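Local structure of glycoside transferase (Listeria monocytogenes, 6R2M) at residues D93-V101 and P143-H151; S261-Q270 and F302-T310. The protein is probably an extracellular, monomeric glycoside hydrolase that acts on exopolysaccharide, and may also have transferase activity. One frame throughout, in Å; residues are numbered along the deposited sequence.

Contact 1 of 2, residues D93-V101 and P143-H151; sequences DATTTNAIV and PVDFYDFVH
Thr96 meets Asp148, Phe149 and Val150 at once, and each part of the residue has its own partner. Its hydroxyl OG1 donates to Asp148 OD2 over 2.8 Å, arriving from above the carboxylate plane, while its methyl CG2 lies against Val150 CG2 at 3.5 Å, a division of labour that suits a threonine. The carbonyl O of Thr96 accepts from Phe149 N at 3.0 Å and also hangs over the centre of the Phe149 ring, 3.3 Å above its plane. With chi1 of 46°, Phe149 CG stands between the backbone N and the carbonyl carbon, which folds the ring back under the peptide that its own N-H grips. Asp148 is kept in position by its other oxygen, as OD1 takes the N-H groups of both Val150 and His151. Thr97 sets its CG2 3.7 Å from Phe146 CD1 and also against Asp148, and its CA-H points to Tyr147 O. Next along, the Asn98 side chain acts as a backbone substitute: OD1 accepts a nearly straight bond (168°) from Tyr147 N at 2.8 Å, in the carbonyl plane, while ND2 is held by Asp103. Ile100 closes the far end. Its N-H, in the first turn of a helix and so without a carbonyl one turn back, is satisfied by Asp145 O at 3.0 Å, and its branched side chain covers the backbone of Val144, with CD1 reaching Pro143 CB at 3.8 Å. Phe86 meets the rings of Tyr147 and Phe149. The arrangement is that of an extended segment laid along the first strand of the small antiparallel hairpin 147-148/153-154. An Asx turn built on Asp148 starts the hairpin's bend, while at the other end Asp145 O holds the N-terminus of helix 100-116.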
ATOM      1  N   ASP A  93     -17.462   4.939  13.883  1.00 11.01           N
ATOM      2  CA  ASP A  93     -18.864   4.634  13.620  1.00 12.66           C
ATOM      3  C   ASP A  93     -19.382   5.413  12.422  1.00 11.91           C
ATOM      4  O   ASP A  93     -20.271   4.935  11.703  1.00 12.95           O
ATOM      5  CB  ASP A  93     -19.700   4.935  14.876  1.00 15.15           C
ATOM      6  CG  ASP A  93     -21.188   4.670  14.674  1.00 18.52           C
ATOM      7  OD1 ASP A  93     -21.551   3.548  14.241  1.00 21.36           O
ATOM      8  OD2 ASP A  93     -22.003   5.580  14.965  1.00 16.15           O
ATOM      9  N   ALA A  94     -18.821   6.594  12.175  1.00  9.27           N
ATOM     10  CA  ALA A  94     -19.281   7.470  11.108  1.00 12.01           C
ATOM     11  C   ALA A  94     -18.746   7.083   9.741  1.00 11.55           C
ATOM     12  O   ALA A  94     -19.173   7.670   8.742  1.00 14.71           O
ATOM     13  CB  ALA A  94     -18.881   8.913  11.400  1.00 12.86           C
ATOM     14  N   THR A  95     -17.827   6.127   9.670  1.00  9.85           N
ATOM     15  CA  THR A  95     -17.236   5.732   8.395  1.00  8.24           C
ATOM     16  C   THR A  95     -18.188   4.814   7.655  1.00  9.34           C
ATOM     17  O   THR A  95     -18.618   3.792   8.194  1.00  9.75           O
ATOM     18  CB  THR A  95     -15.897   5.032   8.621  1.00  7.87           C
ATOM     19  OG1 THR A  95     -15.018   5.931   9.307  1.00 11.48           O
ATOM     20  CG2 THR A  95     -15.257   4.619   7.280  1.00  8.92           C
ATOM     21  N   THR A  96     -18.481   5.150   6.401  1.00  8.19           N
ATOM     22  CA  THR A  96     -19.472   4.403   5.635  1.00 11.22           C
ATOM     23  C   THR A  96     -18.904   3.827   4.349  1.00  9.44           C
ATOM     24  O   THR A  96     -19.678   3.347   3.515  1.00  8.88           O
ATOM     25  CB  THR A  96     -20.685   5.279   5.298  1.00 13.10           C
ATOM     26  OG1 THR A  96     -20.264   6.408   4.526  1.00 15.42           O
ATOM     27  CG2 THR A  96     -21.378   5.755   6.578  1.00 17.54           C
ATOM     28  N   THR A  97     -17.588   3.885   4.152  1.00  8.01           N
ATOM     29  CA  THR A  97     -16.954   3.430   2.925  1.00  9.82           C
ATOM     30  C   THR A  97     -15.733   2.578   3.242  1.00  8.31           C
ATOM     31  O   THR A  97     -15.137   2.679   4.320  1.00  9.11           O
ATOM     32  CB  THR A  97     -16.510   4.616   2.040  1.00 10.20           C
ATOM     33  OG1 THR A  97     -15.738   5.529   2.828  1.00 11.60           O
ATOM     34  CG2 THR A  97     -17.701   5.378   1.503  1.00 12.08           C
ATOM     35  N   ASN A  98     -15.369   1.741   2.268  1.00  9.31           N
ATOM     36  CA  ASN A  98     -14.084   1.056   2.244  1.00  9.98           C
ATOM     37  C   ASN A  98     -13.089   1.897   1.440  1.00  7.66           C
ATOM     38  O   ASN A  98     -13.368   3.032   1.052  1.00  9.79           O
ATOM     39  CB  ASN A  98     -14.248  -0.339   1.638  1.00  8.38           C
ATOM     40  CG  ASN A  98     -14.586  -0.277   0.159  1.00  9.13           C
ATOM     41  OD1 ASN A  98     -15.265   0.644  -0.282  1.00  7.87           O
ATOM     42  ND2 ASN A  98     -14.075  -1.230  -0.623  1.00 10.44           N
ATOM     43  N   ALA A  99     -11.912   1.333   1.168  1.00  8.73           N
ATOM     44  CA  ALA A  99     -10.996   1.826   0.140  1.00  7.78           C
ATOM     45  C   ALA A  99     -10.379   0.588  -0.480  1.00  5.49           C
ATOM     46  O   ALA A  99      -9.799  -0.224   0.250  1.00  7.33           O
ATOM     47  CB  ALA A  99      -9.914   2.746   0.726  1.00  8.26           C
ATOM     48  N   ILE A 100     -10.531   0.401  -1.799  1.00  7.68           N
ATOM     49  CA  ILE A 100     -10.170  -0.907  -2.355  1.00  6.64           C
ATOM     50  C   ILE A 100      -8.700  -1.222  -2.123  1.00  8.82           C
ATOM     51  O   ILE A 100      -8.346  -2.386  -1.920  1.00  5.93           O
ATOM     52  CB  ILE A 100     -10.530  -1.041  -3.849  1.00  9.40           C
ATOM     53  CG1 ILE A 100      -9.760  -0.044  -4.733  1.00  8.38           C
ATOM     54  CG2 ILE A 100     -12.035  -1.001  -4.040  1.00 11.80           C
ATOM     55  CD1 ILE A 100     -10.068  -0.202  -6.241  1.00 11.52           C
ATOM     56  N   VAL A 101      -7.832  -0.208  -2.118  1.00  7.45           N
ATOM     57  CA  VAL A 101      -6.403  -0.456  -1.934  1.00  7.76           C
ATOM     58  C   VAL A 101      -6.152  -1.122  -0.586  1.00  7.99           C
ATOM     59  O   VAL A 101      -5.283  -1.997  -0.462  1.00  6.96           O
ATOM     60  CB  VAL A 101      -5.602   0.857  -2.104  1.00  6.79           C
ATOM     61  CG1 VAL A 101      -6.026   1.952  -1.076  1.00  7.85           C
ATOM     62  CG2 VAL A 101      -4.096   0.600  -2.094  1.00  9.86           C
ATOM     63  N   PRO A 143     -12.909  -1.781 -11.318  1.00  7.81           N
ATOM     64  CA  PRO A 143     -12.913  -1.273  -9.941  1.00 10.82           C
ATOM     65  C   PRO A 143     -13.078   0.238  -9.888  1.00  9.11           C
ATOM     66  O   PRO A 143     -12.609   0.970 -10.764  1.00  8.31           O
ATOM     67  CB  PRO A 143     -11.544  -1.700  -9.396  1.00  9.55           C
ATOM     68  CG  PRO A 143     -10.696  -1.939 -10.630  1.00  9.33           C
ATOM     69  CD  PRO A 143     -11.657  -2.478 -11.653  1.00 10.43           C
ATOM     70  N   VAL A 144     -13.745   0.692  -8.825  1.00  5.89           N
ATOM     71  CA  VAL A 144     -13.751   2.093  -8.430  1.00  6.97           C
ATOM     72  C   VAL A 144     -13.259   2.164  -6.981  1.00  7.96           C
ATOM     73  O   VAL A 144     -13.110   1.144  -6.305  1.00  8.89           O
ATOM     74  CB  VAL A 144     -15.136   2.753  -8.602  1.00  9.18           C
ATOM     75  CG1 VAL A 144     -15.534   2.767 -10.079  1.00  8.73           C
ATOM     76  CG2 VAL A 144     -16.203   2.014  -7.787  1.00  9.14           C
ATOM     77  N   ASP A 145     -13.006   3.386  -6.506  1.00  5.72           N
ATOM     78  CA  ASP A 145     -12.219   3.530  -5.277  1.00  6.00           C
ATOM     79  C   ASP A 145     -12.906   2.931  -4.062  1.00  9.33           C
ATOM     80  O   ASP A 145     -12.232   2.488  -3.121  1.00  7.94           O
ATOM     81  CB  ASP A 145     -11.929   5.000  -4.997  1.00  6.69           C
ATOM     82  CG  ASP A 145     -10.924   5.587  -5.964  1.00  8.81           C
ATOM     83  OD1 ASP A 145     -10.162   4.816  -6.588  1.00  8.09           O
ATOM     84  OD2 ASP A 145     -10.916   6.826  -6.119  1.00 13.97           O
ATOM     85  N   PHE A 146     -14.231   2.955  -4.033  1.00  7.39           N
ATOM     86  CA  PHE A 146     -14.926   2.586  -2.810  1.00  8.44           C
ATOM     87  C   PHE A 146     -16.389   2.343  -3.113  1.00  8.57           C
ATOM     88  O   PHE A 146     -16.894   2.685  -4.184  1.00  9.63           O
ATOM     89  CB  PHE A 146     -14.794   3.655  -1.718  1.00  9.35           C
ATOM     90  CG  PHE A 146     -15.354   4.992  -2.093  1.00  8.19           C
ATOM     91  CD1 PHE A 146     -16.727   5.234  -2.072  1.00 10.26           C
ATOM     92  CD2 PHE A 146     -14.502   6.021  -2.435  1.00 10.58           C
ATOM     93  CE1 PHE A 146     -17.227   6.484  -2.416  1.00 13.84           C
ATOM     94  CE2 PHE A 146     -14.998   7.268  -2.777  1.00 16.17           C
ATOM     95  CZ  PHE A 146     -16.360   7.497  -2.758  1.00 14.82           C
ATOM     96  N   TYR A 147     -17.039   1.707  -2.153  1.00  8.52           N
ATOM     97  CA  TYR A 147     -18.477   1.531  -2.137  1.00  9.24           C
ATOM     98  C   TYR A 147     -18.959   2.042  -0.791  1.00  9.81           C
ATOM     99  O   TYR A 147     -18.405   1.669   0.253  1.00  9.59           O
ATOM    100  CB  TYR A 147     -18.861   0.062  -2.336  1.00  8.02           C
ATOM    101  CG  TYR A 147     -20.345  -0.232  -2.231  1.00  9.85           C
ATOM    102  CD1 TYR A 147     -21.205   0.113  -3.258  1.00 13.46           C
ATOM    103  CD2 TYR A 147     -20.871  -0.870  -1.110  1.00 10.77           C
ATOM    104  CE1 TYR A 147     -22.557  -0.163  -3.177  1.00 14.20           C
ATOM    105  CE2 TYR A 147     -22.222  -1.150  -1.020  1.00 13.59           C
ATOM    106  CZ  TYR A 147     -23.052  -0.784  -2.056  1.00 12.16           C
ATOM    107  OH  TYR A 147     -24.396  -1.066  -1.988  1.00 19.57           O
ATOM    108  N   ASP A 148     -19.943   2.936  -0.813  1.00 10.17           N
ATOM    109  CA  ASP A 148     -20.588   3.369   0.422  1.00  8.57           C
ATOM    110  C   ASP A 148     -21.670   2.353   0.763  1.00 12.89           C
ATOM    111  O   ASP A 148     -22.698   2.269   0.083  1.00 12.06           O
ATOM    112  CB  ASP A 148     -21.156   4.774   0.268  1.00 10.10           C
ATOM    113  CG  ASP A 148     -21.604   5.357   1.581  1.00 11.45           C
ATOM    114  OD1 ASP A 148     -22.376   4.688   2.286  1.00 10.94           O
ATOM    115  OD2 ASP A 148     -21.179   6.486   1.912  1.00 13.45           O
ATOM    116  N   PHE A 149     -21.428   1.556   1.794  1.00  9.70           N
ATOM    117  CA  PHE A 149     -22.317   0.463   2.157  1.00 12.01           C
ATOM    118  C   PHE A 149     -23.453   0.899   3.067  1.00 12.32           C
ATOM    119  O   PHE A 149     -24.266   0.052   3.463  1.00 17.25           O
ATOM    120  CB  PHE A 149     -21.516  -0.663   2.825  1.00 11.96           C
ATOM    121  CG  PHE A 149     -20.563  -0.180   3.870  1.00 11.98           C
ATOM    122  CD1 PHE A 149     -21.021   0.136   5.144  1.00 12.52           C
ATOM    123  CD2 PHE A 149     -19.212  -0.024   3.585  1.00 10.90           C
ATOM    124  CE1 PHE A 149     -20.147   0.593   6.119  1.00 14.90           C
ATOM    125  CE2 PHE A 149     -18.336   0.424   4.555  1.00 10.28           C
ATOM    126  CZ  PHE A 149     -18.806   0.733   5.820  1.00 12.33           C
ATOM    127  N   VAL A 150     -23.510   2.173   3.437  1.00 10.81           N
ATOM    128  CA  VAL A 150     -24.652   2.733   4.153  1.00 14.38           C
ATOM    129  C   VAL A 150     -25.622   3.414   3.196  1.00 13.81           C
ATOM    130  O   VAL A 150     -26.822   3.148   3.222  1.00 16.14           O
ATOM    131  CB  VAL A 150     -24.170   3.699   5.255  1.00 12.82           C
ATOM    132  CG1 VAL A 150     -25.359   4.480   5.848  1.00 13.83           C
ATOM    133  CG2 VAL A 150     -23.424   2.923   6.336  1.00 15.23           C
ATOM    134  N   HIS A 151     -25.109   4.282   2.319  1.00 13.29           N
ATOM    135  CA  HIS A 151     -25.921   4.935   1.302  1.00 13.08           C
ATOM    136  C   HIS A 151     -26.067   4.104   0.035  1.00 15.23           C
ATOM    137  O   HIS A 151     -26.873   4.467  -0.832  1.00 14.06           O
ATOM    138  CB  HIS A 151     -25.329   6.303   0.961  1.00 13.63           C
ATOM    139  CG  HIS A 151     -25.244   7.219   2.136  1.00 12.11           C
ATOM    140  ND1 HIS A 151     -26.362   7.787   2.709  1.00 14.79           N
ATOM    141  CD2 HIS A 151     -24.186   7.651   2.863  1.00 16.34           C
ATOM    142  CE1 HIS A 151     -25.994   8.542   3.730  1.00 15.79           C
ATOM    143  NE2 HIS A 151     -24.681   8.474   3.849  1.00 18.01           N
TER

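Contact 2 of 2, residues S261-Q270 and F302-T310; sequences STAVYAFLTQ and FDYINKEIT
Phe302 and Ala263 begin the contact, the ring atom CE2 lying 3.6 Å from the small methyl CB. Phe302 CZ goes on to the edge of the Phe267 ring, the two planes 79° apart. Asp303 follows, its OD1 accepting from Ala263 N at 3.0 Å on the anti side of the carboxylate. This N-H belongs to the first turn of helix 262-274, where a negative charge probably suits the helix dipole; a water joins the same oxygen to Ser261 OG, the N-cap that accepts from Val264 N. Asn306 turns its amide both ways: ND2 donates to Phe302 O and sits 3.3 Å above the centre of the Phe302 ring, whereas OD1 lies at the edge of the Phe267 ring, 3.5 Å from CE1, and accepts from a second water. Lys307 offers its CB to Thr262 CG2. At Thr310, chi1 of -67° sets OG1 beside the backbone N, donating back to Asn306 O and accepting from Gln270 NE2 at 2.7 Å, close to the amide plane, while Ala266 CB packs against it. Ala263 and Ala266, with a single methyl each, suit axes 8.6 Å apart that cross at 26° and run the same way. Helix 50-62 touches Phe302 and Asn306, helix 209-223 lies on Val264 and Phe267, and helix 278-290 backs Thr262 and Thr310, with Lys307 NZ donating to Glu289 O in its last turn and Met291 O just beyond.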
ATOM      1  N   SER A 261      10.552  11.797   0.815  1.00  9.70           N
ATOM      2  CA  SER A 261       9.532  10.931   1.397  1.00  7.35           C
ATOM      3  C   SER A 261      10.112   9.552   1.656  1.00  7.07           C
ATOM      4  O   SER A 261      10.675   8.933   0.749  1.00  7.37           O
ATOM      5  CB  SER A 261       8.319  10.801   0.481  1.00 10.03           C
ATOM      6  OG  SER A 261       7.588   9.605   0.783  1.00  7.50           O
ATOM      7  N   THR A 262       9.973   9.077   2.898  1.00  6.36           N
ATOM      8  CA  THR A 262      10.399   7.719   3.217  1.00  6.84           C
ATOM      9  C   THR A 262       9.673   6.695   2.350  1.00  9.29           C
ATOM     10  O   THR A 262      10.300   5.798   1.773  1.00  7.51           O
ATOM     11  CB  THR A 262      10.165   7.449   4.698  1.00  8.01           C
ATOM     12  OG1 THR A 262      10.990   8.329   5.466  1.00  9.48           O
ATOM     13  CG2 THR A 262      10.524   6.017   5.041  1.00  7.27           C
ATOM     14  N   ALA A 263       8.344   6.819   2.240  1.00  6.96           N
ATOM     15  CA  ALA A 263       7.590   5.851   1.449  1.00  7.83           C
ATOM     16  C   ALA A 263       8.023   5.858  -0.014  1.00  7.61           C
ATOM     17  O   ALA A 263       8.101   4.797  -0.644  1.00  7.53           O
ATOM     18  CB  ALA A 263       6.089   6.112   1.575  1.00  7.41           C
ATOM     19  N   VAL A 264       8.337   7.038  -0.561  1.00  6.72           N
ATOM     20  CA  VAL A 264       8.803   7.123  -1.943  1.00  5.59           C
ATOM     21  C   VAL A 264      10.081   6.324  -2.133  1.00  6.35           C
ATOM     22  O   VAL A 264      10.230   5.592  -3.114  1.00  7.88           O
ATOM     23  CB  VAL A 264       8.988   8.590  -2.359  1.00  6.34           C
ATOM     24  CG1 VAL A 264       9.792   8.654  -3.660  1.00  9.05           C
ATOM     25  CG2 VAL A 264       7.624   9.217  -2.558  1.00 10.67           C
ATOM     26  N   TYR A 265      11.019   6.424  -1.188  1.00  4.76           N
ATOM     27  CA  TYR A 265      12.236   5.629  -1.350  1.00  5.59           C
ATOM     28  C   TYR A 265      11.983   4.142  -1.134  1.00  6.85           C
ATOM     29  O   TYR A 265      12.631   3.310  -1.788  1.00  7.40           O
ATOM     30  CB  TYR A 265      13.322   6.129  -0.404  1.00  5.17           C
ATOM     31  CG  TYR A 265      13.925   7.439  -0.867  1.00  6.14           C
ATOM     32  CD1 TYR A 265      14.278   7.622  -2.201  1.00  6.93           C
ATOM     33  CD2 TYR A 265      14.156   8.480   0.027  1.00  6.31           C
ATOM     34  CE1 TYR A 265      14.827   8.823  -2.643  1.00  9.67           C
ATOM     35  CE2 TYR A 265      14.724   9.690  -0.403  1.00  9.40           C
ATOM     36  CZ  TYR A 265      15.055   9.844  -1.744  1.00  9.53           C
ATOM     37  OH  TYR A 265      15.615  11.030  -2.172  1.00  9.42           O
ATOM     38  N   ALA A 266      11.056   3.776  -0.241  1.00  7.78           N
ATOM     39  CA  ALA A 266      10.723   2.360  -0.101  1.00  8.28           C
ATOM     40  C   ALA A 266      10.137   1.812  -1.397  1.00  7.98           C
ATOM     41  O   ALA A 266      10.547   0.743  -1.879  1.00  7.29           O
ATOM     42  CB  ALA A 266       9.747   2.158   1.059  1.00  8.16           C
ATOM     43  N   PHE A 267       9.223   2.561  -2.016  1.00  8.13           N
ATOM     44  CA  PHE A 267       8.607   2.077  -3.247  1.00  8.16           C
ATOM     45  C   PHE A 267       9.567   2.147  -4.429  1.00  7.52           C
ATOM     46  O   PHE A 267       9.503   1.281  -5.300  1.00  8.18           O
ATOM     47  CB  PHE A 267       7.335   2.859  -3.541  1.00  6.75           C
ATOM     48  CG  PHE A 267       6.264   2.663  -2.509  1.00  5.39           C
ATOM     49  CD1 PHE A 267       6.260   1.545  -1.695  1.00 11.65           C
ATOM     50  CD2 PHE A 267       5.278   3.613  -2.339  1.00  8.66           C
ATOM     51  CE1 PHE A 267       5.280   1.375  -0.730  1.00 10.93           C
ATOM     52  CE2 PHE A 267       4.291   3.456  -1.393  1.00  8.32           C
ATOM     53  CZ  PHE A 267       4.290   2.325  -0.574  1.00  9.02           C
ATOM     54  N   LEU A 268      10.461   3.147  -4.472  1.00  6.97           N
ATOM     55  CA  LEU A 268      11.503   3.159  -5.503  1.00  8.08           C
ATOM     56  C   LEU A 268      12.400   1.935  -5.402  1.00  7.42           C
ATOM     57  O   LEU A 268      12.774   1.344  -6.422  1.00  9.41           O
ATOM     58  CB  LEU A 268      12.353   4.418  -5.384  1.00  9.32           C
ATOM     59  CG  LEU A 268      11.804   5.666  -6.037  1.00  8.84           C
ATOM     60  CD1 LEU A 268      12.575   6.854  -5.513  1.00 11.06           C
ATOM     61  CD2 LEU A 268      11.971   5.536  -7.551  1.00 10.28           C
ATOM     62  N   THR A 269      12.798   1.572  -4.184  1.00  8.27           N
ATOM     63  CA  THR A 269      13.640   0.404  -3.994  1.00  9.31           C
ATOM     64  C   THR A 269      12.944  -0.851  -4.506  1.00 10.49           C
ATOM     65  O   THR A 269      13.540  -1.640  -5.250  1.00  9.88           O
ATOM     66  CB  THR A 269      14.010   0.300  -2.517  1.00  8.55           C
ATOM     67  OG1 THR A 269      14.759   1.474  -2.167  1.00  8.57           O
ATOM     68  CG2 THR A 269      14.841  -0.943  -2.246  1.00 13.65           C
ATOM     69  N   GLN A 270      11.656  -1.015  -4.165  1.00  9.04           N
ATOM     70  CA  GLN A 270      10.870  -2.136  -4.678  1.00  9.26           C
ATOM     71  C   GLN A 270      10.770  -2.104  -6.199  1.00 10.02           C
ATOM     72  O   GLN A 270      10.901  -3.139  -6.861  1.00 10.59           O
ATOM     73  CB  GLN A 270       9.462  -2.120  -4.080  1.00 10.17           C
ATOM     74  CG  GLN A 270       9.437  -2.258  -2.578  1.00 11.78           C
ATOM     75  CD  GLN A 270       8.045  -2.042  -1.999  1.00 12.94           C
ATOM     76  OE1 GLN A 270       7.039  -2.308  -2.651  1.00 18.97           O
ATOM     77  NE2 GLN A 270       7.988  -1.542  -0.771  1.00 14.55           N
ATOM     78  N   PHE A 302       2.538   5.051   8.011  1.00  6.04           N
ATOM     79  CA  PHE A 302       2.768   4.603   6.634  1.00  4.90           C
ATOM     80  C   PHE A 302       4.243   4.656   6.271  1.00  6.44           C
ATOM     81  O   PHE A 302       4.769   3.724   5.656  1.00  6.08           O
ATOM     82  CB  PHE A 302       1.972   5.468   5.662  1.00  7.93           C
ATOM     83  CG  PHE A 302       1.928   4.943   4.241  1.00  6.94           C
ATOM     84  CD1 PHE A 302       1.029   3.947   3.876  1.00  6.59           C
ATOM     85  CD2 PHE A 302       2.724   5.511   3.247  1.00  7.60           C
ATOM     86  CE1 PHE A 302       0.946   3.510   2.545  1.00  8.22           C
ATOM     87  CE2 PHE A 302       2.646   5.074   1.938  1.00  6.17           C
ATOM     88  CZ  PHE A 302       1.756   4.078   1.580  1.00  6.95           C
ATOM     89  N   ASP A 303       4.932   5.740   6.658  1.00  6.00           N
ATOM     90  CA  ASP A 303       6.362   5.846   6.374  1.00  6.78           C
ATOM     91  C   ASP A 303       7.162   4.882   7.238  1.00  8.83           C
ATOM     92  O   ASP A 303       8.047   4.172   6.744  1.00  8.17           O
ATOM     93  CB  ASP A 303       6.840   7.282   6.607  1.00  6.69           C
ATOM     94  CG  ASP A 303       6.365   8.241   5.539  1.00  9.97           C
ATOM     95  OD1 ASP A 303       6.464   7.908   4.347  1.00  9.66           O
ATOM     96  OD2 ASP A 303       5.889   9.337   5.903  1.00 12.07           O
ATOM     97  N   TYR A 304       6.853   4.838   8.533  1.00  6.15           N
ATOM     98  CA  TYR A 304       7.580   3.965   9.442  1.00  6.99           C
ATOM     99  C   TYR A 304       7.507   2.519   8.971  1.00  6.55           C
ATOM    100  O   TYR A 304       8.530   1.843   8.833  1.00  6.41           O
ATOM    101  CB  TYR A 304       7.011   4.101  10.857  1.00  5.11           C
ATOM    102  CG  TYR A 304       7.550   3.052  11.799  1.00  6.80           C
ATOM    103  CD1 TYR A 304       8.797   3.205  12.394  1.00  7.44           C
ATOM    104  CD2 TYR A 304       6.842   1.888  12.053  1.00  7.47           C
ATOM    105  CE1 TYR A 304       9.310   2.228  13.224  1.00  7.77           C
ATOM    106  CE2 TYR A 304       7.345   0.913  12.889  1.00  6.38           C
ATOM    107  CZ  TYR A 304       8.573   1.090  13.471  1.00  8.27           C
ATOM    108  OH  TYR A 304       9.048   0.091  14.301  1.00 10.00           O
ATOM    109  N   ILE A 305       6.296   2.039   8.682  1.00  4.94           N
ATOM    110  CA  ILE A 305       6.141   0.605   8.481  1.00  5.63           C
ATOM    111  C   ILE A 305       6.566   0.192   7.077  1.00  6.86           C
ATOM    112  O   ILE A 305       7.038  -0.931   6.883  1.00  6.92           O
ATOM    113  CB  ILE A 305       4.698   0.164   8.790  1.00  4.49           C
ATOM    114  CG1 ILE A 305       4.630  -1.355   8.978  1.00  4.82           C
ATOM    115  CG2 ILE A 305       3.696   0.642   7.722  1.00  6.32           C
ATOM    116  CD1 ILE A 305       5.298  -1.843  10.272  1.00  5.47           C
ATOM    117  N   ASN A 306       6.415   1.066   6.072  1.00  5.38           N
ATOM    118  CA  ASN A 306       6.904   0.699   4.748  1.00  4.64           C
ATOM    119  C   ASN A 306       8.425   0.663   4.706  1.00  5.19           C
ATOM    120  O   ASN A 306       8.998  -0.154   3.971  1.00  6.51           O
ATOM    121  CB  ASN A 306       6.361   1.651   3.683  1.00  4.85           C
ATOM    122  CG  ASN A 306       4.994   1.219   3.163  1.00  6.24           C
ATOM    123  OD1 ASN A 306       4.870   0.177   2.540  1.00  8.92           O
ATOM    124  ND2 ASN A 306       3.969   2.016   3.430  1.00  8.75           N
ATOM    125  N   LYS A 307       9.097   1.492   5.510  1.00  6.44           N
ATOM    126  CA  LYS A 307      10.538   1.332   5.619  1.00  6.49           C
ATOM    127  C   LYS A 307      10.880  -0.023   6.241  1.00  5.63           C
ATOM    128  O   LYS A 307      11.728  -0.747   5.706  1.00  7.80           O
ATOM    129  CB  LYS A 307      11.154   2.496   6.411  1.00  5.55           C
ATOM    130  CG  LYS A 307      12.640   2.319   6.672  1.00  8.74           C
ATOM    131  CD  LYS A 307      13.276   3.589   7.191  1.00  8.34           C
ATOM    132  CE  LYS A 307      14.756   3.368   7.429  1.00  9.96           C
ATOM    133  NZ  LYS A 307      15.492   4.569   7.915  1.00 12.86           N
ATOM    134  N   GLU A 308      10.189  -0.408   7.326  1.00  6.10           N
ATOM    135  CA  GLU A 308      10.500  -1.687   7.961  1.00  8.65           C
ATOM    136  C   GLU A 308      10.215  -2.854   7.024  1.00 10.93           C
ATOM    137  O   GLU A 308      11.014  -3.790   6.942  1.00  8.53           O
ATOM    138  CB  GLU A 308       9.720  -1.852   9.261  1.00  8.56           C
ATOM    139  CG  GLU A 308      10.091  -0.834  10.328  1.00  8.20           C
ATOM    140  CD  GLU A 308      11.570  -0.833  10.668  1.00 11.63           C
ATOM    141  OE1 GLU A 308      12.206  -1.907  10.634  1.00 14.72           O
ATOM    142  OE2 GLU A 308      12.094   0.256  10.990  1.00 15.10           O
ATOM    143  N   ILE A 309       9.079  -2.821   6.314  1.00  6.24           N
ATOM    144  CA  ILE A 309       8.763  -3.914   5.393  1.00  7.16           C
ATOM    145  C   ILE A 309       9.812  -4.014   4.295  1.00  6.79           C
ATOM    146  O   ILE A 309      10.308  -5.102   3.982  1.00  9.68           O
ATOM    147  CB  ILE A 309       7.369  -3.722   4.783  1.00  6.93           C
ATOM    148  CG1 ILE A 309       6.289  -3.849   5.854  1.00  8.23           C
ATOM    149  CG2 ILE A 309       7.139  -4.748   3.636  1.00 11.34           C
ATOM    150  CD1 ILE A 309       4.931  -3.422   5.370  1.00  8.68           C
ATOM    151  N   THR A 310      10.154  -2.876   3.682  1.00  7.58           N
ATOM    152  CA  THR A 310      11.043  -2.912   2.519  1.00  6.77           C
ATOM    153  C   THR A 310      12.452  -3.344   2.909  1.00 10.06           C
ATOM    154  O   THR A 310      13.117  -4.066   2.158  1.00 10.73           O
ATOM    155  CB  THR A 310      11.049  -1.542   1.826  1.00  7.19           C
ATOM    156  OG1 THR A 310       9.759  -1.285   1.264  1.00 12.86           O
ATOM    157  CG2 THR A 310      12.090  -1.482   0.718  1.00  7.75           C
TER
HETATM  158  O   HOH W   1       6.119  10.096   2.860  1.00 16.69           O
HETATM  159  O   HOH W   2       6.734  -1.689   1.838  1.00 12.45           O

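Overall arrangement
Contact 1 is complete before contact 2 begins along the chain, and the two lie on opposite sides of the chain's centre. Their centres are 26 Å apart and their nearest atoms about 7 Å, without touching. Contact 1 is the more peripheral, about 17 Å from the chain's centre, and joins the lead-in to helix 100-116 to strand 147-148; contact 2, about 10 Å out, pairs helices 262-274 and 301-312. One thus secures an irregular connection with a small hairpin, the other ties the C-terminal part into the helical body. This division is consistent with a helical barrel glycoside hydrolase, in which connections project from a framework of packed helices.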